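Local coordinates for protein fervidolysin (Fervidobacterium pennivorans, PDB 1R6V) that degrades keratin into peptides as a calcium-binding, subtilisin-like serine protease, letting its bacterium grow on native feathers, at residues A[101-106]-A[379-384]; A[318-323]-A[343-348]. The protein carries 1 engineered substitution. All coordinates share one frame; numbering follows the deposited sequence.

Contact 1: A[101-106]-A[379-384]; sequences IKPTVV and GTSMAA
I101 O faces S381, with the CB of S381 3.4 Å away, and accepts a hydrogen bond from an ordered water at 3.0 Å. The same water takes the backbone N-H of S381 at 2.9 Å, so the water bridges the two segments, which share no direct hydrogen bond. P103 then lays its ring against S381, whose OG lies between its own backbone N and carbonyl carbon (chi1 69°) and so meets the ring at CB (3.3 Å) and CD (3.4 Å). M382, bent at chi2 and chi3, curls its thioether back to cross the proline at about a right angle; the modelled approach to CB is doubtfully short. G379 faces P103 with no side chain: its backbone angles by themselves call for glycine, and P103 CA packs close on this side. S381 is inferred to be the charge-relay serine, and P103 also lies close to A200, the engineered position of that relay; segment 101-106 belongs to the inferred propeptide, consistent with a propeptide lying across the active site. On its way it pairs through I101 with S267 of strand 263-269 and, through T104 and V106, with strand 374-378, which leads straight into helix 380-397.

Contact 2: A[318-323]-A[343-348]; sequences ALDYYG and PGVTIL
L319 O receives the backbone N-H of G344 at 2.9 Å, the one hydrogen bond between the two segments, with an N-H...O angle of 154°. L319 and P343 form a parallel bridge here, their side chains diverging, and L319 also pairs through its backbone with A342. Beside the bridge, A318 CB lies 4.3 Å from G344 CA; a side chain on G344 would collide with that methyl.

Beyond G344 the contact passes to side chains. V345 points at the strand and meets D320 with both methyls: CG2 lies 3.7 Å from D320 CB, while CG1 comes equally near to D320 OD1. CG of D320 stands anti to its backbone N (chi1 -175°), which brings the carboxylate over the valine. The same OD1 takes a weak hydrogen bond from Y321 N at 2.8 Å, a local tie that limits how the carboxylate turns. With an alanine here in place of D320, V345 CG1 would probably lose the carboxylate it packs against, and Y321 N this weak acceptor.

Further out, W136 NE1 donates to V345 O and, weakly, to T346 O, tying helix 136-140 to this turn. T346 and I347 then form a G1 beta bulge opposite Y377, where the chain enters strand 347-350. On the other strand, Y321 stacks edge-to-face with F326 and with Y113.

Chemically, the junction joins the end of strand 338-343 to strand 314-322 of the subtilisin-type sheet by one backbone bond. Past it, the loop at V345 rests on D320 by van der Waals contact alone: the weak bond of OD1 stays within its own strand, and no hydrogen bond joins the carboxylate to 343-348.

Overall arrangement
The centres of contacts 1 and 2 lie about 10 Å apart, on the same side of the chain's centre, and contact 2 is nested in the loop closed by contact 1: the order is 101-106, 318-323, 343-348, 379-384. They meet directly, with G379 N 2.8 Å from G344 O in a probable hydrogen bond, and A383 CB packed 3.7 Å from A318 CA. Strands 104-105, 374-378 and 347-350 form one antiparallel sheet, so the inferred propeptide and the catalytic domain share it. In this way strands 314-322 and 338-343 of the large mixed sheet, the start of helix 380-397 with its inferred catalytic serine, and segment 101-106 touch one another in turn.

Contact 1: A[101-106]-A[379-384]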
# COMPACT_ATOMS: atom_id res chain seq x y z
N ILE A 101 10.21 -10.03 -6.11
CA ILE A 101 11.59 -9.61 -5.87
C ILE A 101 12.36 -10.92 -6.05
O ILE A 101 12.70 -11.61 -5.08
CB ILE A 101 11.74 -9.06 -4.44
CG1 ILE A 101 10.84 -7.83 -4.28
CG2 ILE A 101 13.20 -8.67 -4.16
CD1 ILE A 101 10.72 -7.32 -2.84
N LYS A 102 12.64 -11.25 -7.31
CA LYS A 102 13.28 -12.49 -7.72
C LYS A 102 14.67 -12.86 -7.22
O LYS A 102 15.63 -12.10 -7.38
CB LYS A 102 13.29 -12.57 -9.26
CG LYS A 102 11.91 -12.73 -9.90
CD LYS A 102 11.44 -14.19 -9.96
CE LYS A 102 12.26 -15.03 -10.95
NZ LYS A 102 11.91 -16.48 -10.86
N PRO A 103 14.80 -14.06 -6.63
CA PRO A 103 16.12 -14.48 -6.14
C PRO A 103 16.97 -14.92 -7.31
O PRO A 103 16.44 -15.30 -8.35
CB PRO A 103 15.78 -15.65 -5.22
CG PRO A 103 14.57 -16.24 -5.85
CD PRO A 103 13.76 -15.02 -6.25
N THR A 104 18.29 -14.87 -7.16
CA THR A 104 19.19 -15.30 -8.23
C THR A 104 20.01 -16.49 -7.74
O THR A 104 20.24 -16.64 -6.55
CB THR A 104 20.13 -14.17 -8.69
OG1 THR A 104 20.85 -13.66 -7.56
CG2 THR A 104 19.33 -13.04 -9.32
N VAL A 105 20.43 -17.34 -8.66
CA VAL A 105 21.21 -18.51 -8.28
C VAL A 105 22.67 -18.18 -8.03
O VAL A 105 23.24 -17.29 -8.68
CB VAL A 105 21.11 -19.60 -9.38
CG1 VAL A 105 22.06 -20.76 -9.07
CG2 VAL A 105 19.68 -20.11 -9.46
N VAL A 106 23.26 -18.86 -7.05
CA VAL A 106 24.68 -18.69 -6.75
C VAL A 106 25.27 -20.07 -6.54
O VAL A 106 24.55 -21.06 -6.37
CB VAL A 106 24.96 -17.80 -5.50
CG1 VAL A 106 24.37 -16.41 -5.70
CG2 VAL A 106 24.43 -18.46 -4.22
N GLY A 379 19.36 -13.18 -2.30
CA GLY A 379 18.38 -12.14 -2.49
C GLY A 379 17.64 -11.82 -1.21
O GLY A 379 17.69 -12.60 -0.25
N THR A 380 16.97 -10.68 -1.20
CA THR A 380 16.21 -10.32 -0.02
C THR A 380 15.07 -11.33 0.16
O THR A 380 14.58 -11.54 1.27
CB THR A 380 15.65 -8.89 -0.14
OG1 THR A 380 16.72 -8.00 -0.52
CG2 THR A 380 15.12 -8.43 1.19
N SER A 381 14.69 -12.00 -0.92
CA SER A 381 13.61 -12.99 -0.82
C SER A 381 14.11 -14.25 -0.09
O SER A 381 13.32 -15.10 0.34
CB SER A 381 13.07 -13.35 -2.21
OG SER A 381 14.01 -14.08 -2.97
N MET A 382 15.43 -14.38 0.03
CA MET A 382 16.01 -15.51 0.74
C MET A 382 16.18 -15.14 2.22
O MET A 382 16.27 -16.01 3.09
CB MET A 382 17.37 -15.88 0.13
CG MET A 382 17.30 -16.94 -0.98
SD MET A 382 16.17 -16.41 -2.31
CE MET A 382 16.68 -14.72 -2.48
N ALA A 383 16.22 -13.84 2.51
CA ALA A 383 16.38 -13.37 3.88
C ALA A 383 15.05 -13.37 4.63
O ALA A 383 14.95 -13.83 5.77
CB ALA A 383 16.97 -11.95 3.88
N ALA A 384 14.02 -12.85 3.99
CA ALA A 384 12.71 -12.79 4.64
C ALA A 384 12.23 -14.11 5.24
O ALA A 384 11.70 -14.12 6.35
CB ALA A 384 11.66 -12.21 3.65
O HOH W 1 15.40 -11.81 -3.75

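Contact 2: A[318-323]-A[343-348]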
# COMPACT_ATOMS: atom_id res chain seq x y z
N ALA A 318 18.69 -8.26 3.29
CA ALA A 318 19.52 -9.44 3.04
C ALA A 318 20.94 -9.22 3.55
O ALA A 318 21.55 -8.18 3.29
CB ALA A 318 19.55 -9.71 1.54
N LEU A 319 21.46 -10.21 4.28
CA LEU A 319 22.81 -10.13 4.82
C LEU A 319 23.72 -11.19 4.19
O LEU A 319 23.31 -12.31 3.91
CB LEU A 319 22.80 -10.33 6.34
CG LEU A 319 22.03 -9.30 7.17
CD1 LEU A 319 22.15 -9.64 8.66
CD2 LEU A 319 22.61 -7.90 6.90
N ASP A 320 24.98 -10.80 4.01
CA ASP A 320 26.01 -11.66 3.44
C ASP A 320 27.04 -11.75 4.58
O ASP A 320 26.90 -11.08 5.61
CB ASP A 320 26.59 -10.94 2.21
CG ASP A 320 27.61 -11.78 1.43
OD1 ASP A 320 27.76 -12.98 1.69
OD2 ASP A 320 28.25 -11.19 0.53
N TYR A 321 28.06 -12.57 4.42
CA TYR A 321 29.09 -12.65 5.44
C TYR A 321 30.39 -12.86 4.67
O TYR A 321 30.49 -13.79 3.88
CB TYR A 321 28.85 -13.83 6.38
CG TYR A 321 29.85 -13.90 7.51
CD1 TYR A 321 29.66 -13.17 8.69
CD2 TYR A 321 31.02 -14.66 7.38
CE1 TYR A 321 30.61 -13.20 9.72
CE2 TYR A 321 31.97 -14.70 8.39
CZ TYR A 321 31.76 -13.97 9.56
OH TYR A 321 32.70 -14.00 10.58
N TYR A 322 31.36 -11.98 4.88
CA TYR A 322 32.62 -12.09 4.17
C TYR A 322 33.66 -11.29 4.94
O TYR A 322 33.34 -10.29 5.57
CB TYR A 322 32.49 -11.54 2.75
CG TYR A 322 33.71 -11.76 1.89
CD1 TYR A 322 33.95 -13.00 1.30
CD2 TYR A 322 34.66 -10.75 1.70
CE1 TYR A 322 35.10 -13.23 0.54
CE2 TYR A 322 35.82 -10.98 0.93
CZ TYR A 322 36.03 -12.22 0.36
OH TYR A 322 37.18 -12.47 -0.36
N GLY A 323 34.91 -11.75 4.90
CA GLY A 323 35.95 -11.04 5.62
C GLY A 323 35.71 -10.98 7.12
O GLY A 323 36.07 -10.00 7.78
N PRO A 343 20.21 -13.88 6.94
CA PRO A 343 21.02 -14.53 5.89
C PRO A 343 20.28 -14.50 4.56
O PRO A 343 19.13 -14.92 4.49
CB PRO A 343 21.24 -15.94 6.44
CG PRO A 343 20.20 -16.11 7.50
CD PRO A 343 20.05 -14.76 8.11
N GLY A 344 20.93 -13.99 3.52
CA GLY A 344 20.28 -13.88 2.22
C GLY A 344 21.21 -14.12 1.04
O GLY A 344 20.94 -13.67 -0.08
N VAL A 345 22.31 -14.81 1.30
CA VAL A 345 23.27 -15.13 0.24
C VAL A 345 23.69 -16.58 0.44
O VAL A 345 23.89 -17.02 1.56
CB VAL A 345 24.51 -14.18 0.30
CG1 VAL A 345 25.44 -14.47 -0.85
CG2 VAL A 345 24.05 -12.72 0.23
N THR A 346 23.76 -17.35 -0.65
CA THR A 346 24.15 -18.76 -0.57
C THR A 346 23.24 -19.54 0.38
O THR A 346 23.69 -20.25 1.27
CB THR A 346 25.63 -18.89 -0.11
OG1 THR A 346 26.43 -17.95 -0.84
CG2 THR A 346 26.17 -20.30 -0.40
N ILE A 347 21.94 -19.40 0.15
CA ILE A 347 20.93 -20.09 0.94
C ILE A 347 20.45 -21.33 0.19
O ILE A 347 19.76 -21.22 -0.84
CB ILE A 347 19.72 -19.18 1.23
CG1 ILE A 347 20.16 -17.89 1.92
CG2 ILE A 347 18.69 -19.95 2.07
CD1 ILE A 347 20.97 -18.09 3.20
N LEU A 348 20.79 -22.49 0.74
CA LEU A 348 20.41 -23.77 0.18
C LEU A 348 19.00 -24.14 0.63
O LEU A 348 18.72 -24.12 1.82
CB LEU A 348 21.39 -24.85 0.65
CG LEU A 348 21.07 -26.27 0.16
CD1 LEU A 348 21.14 -26.28 -1.38
CD2 LEU A 348 22.09 -27.27 0.74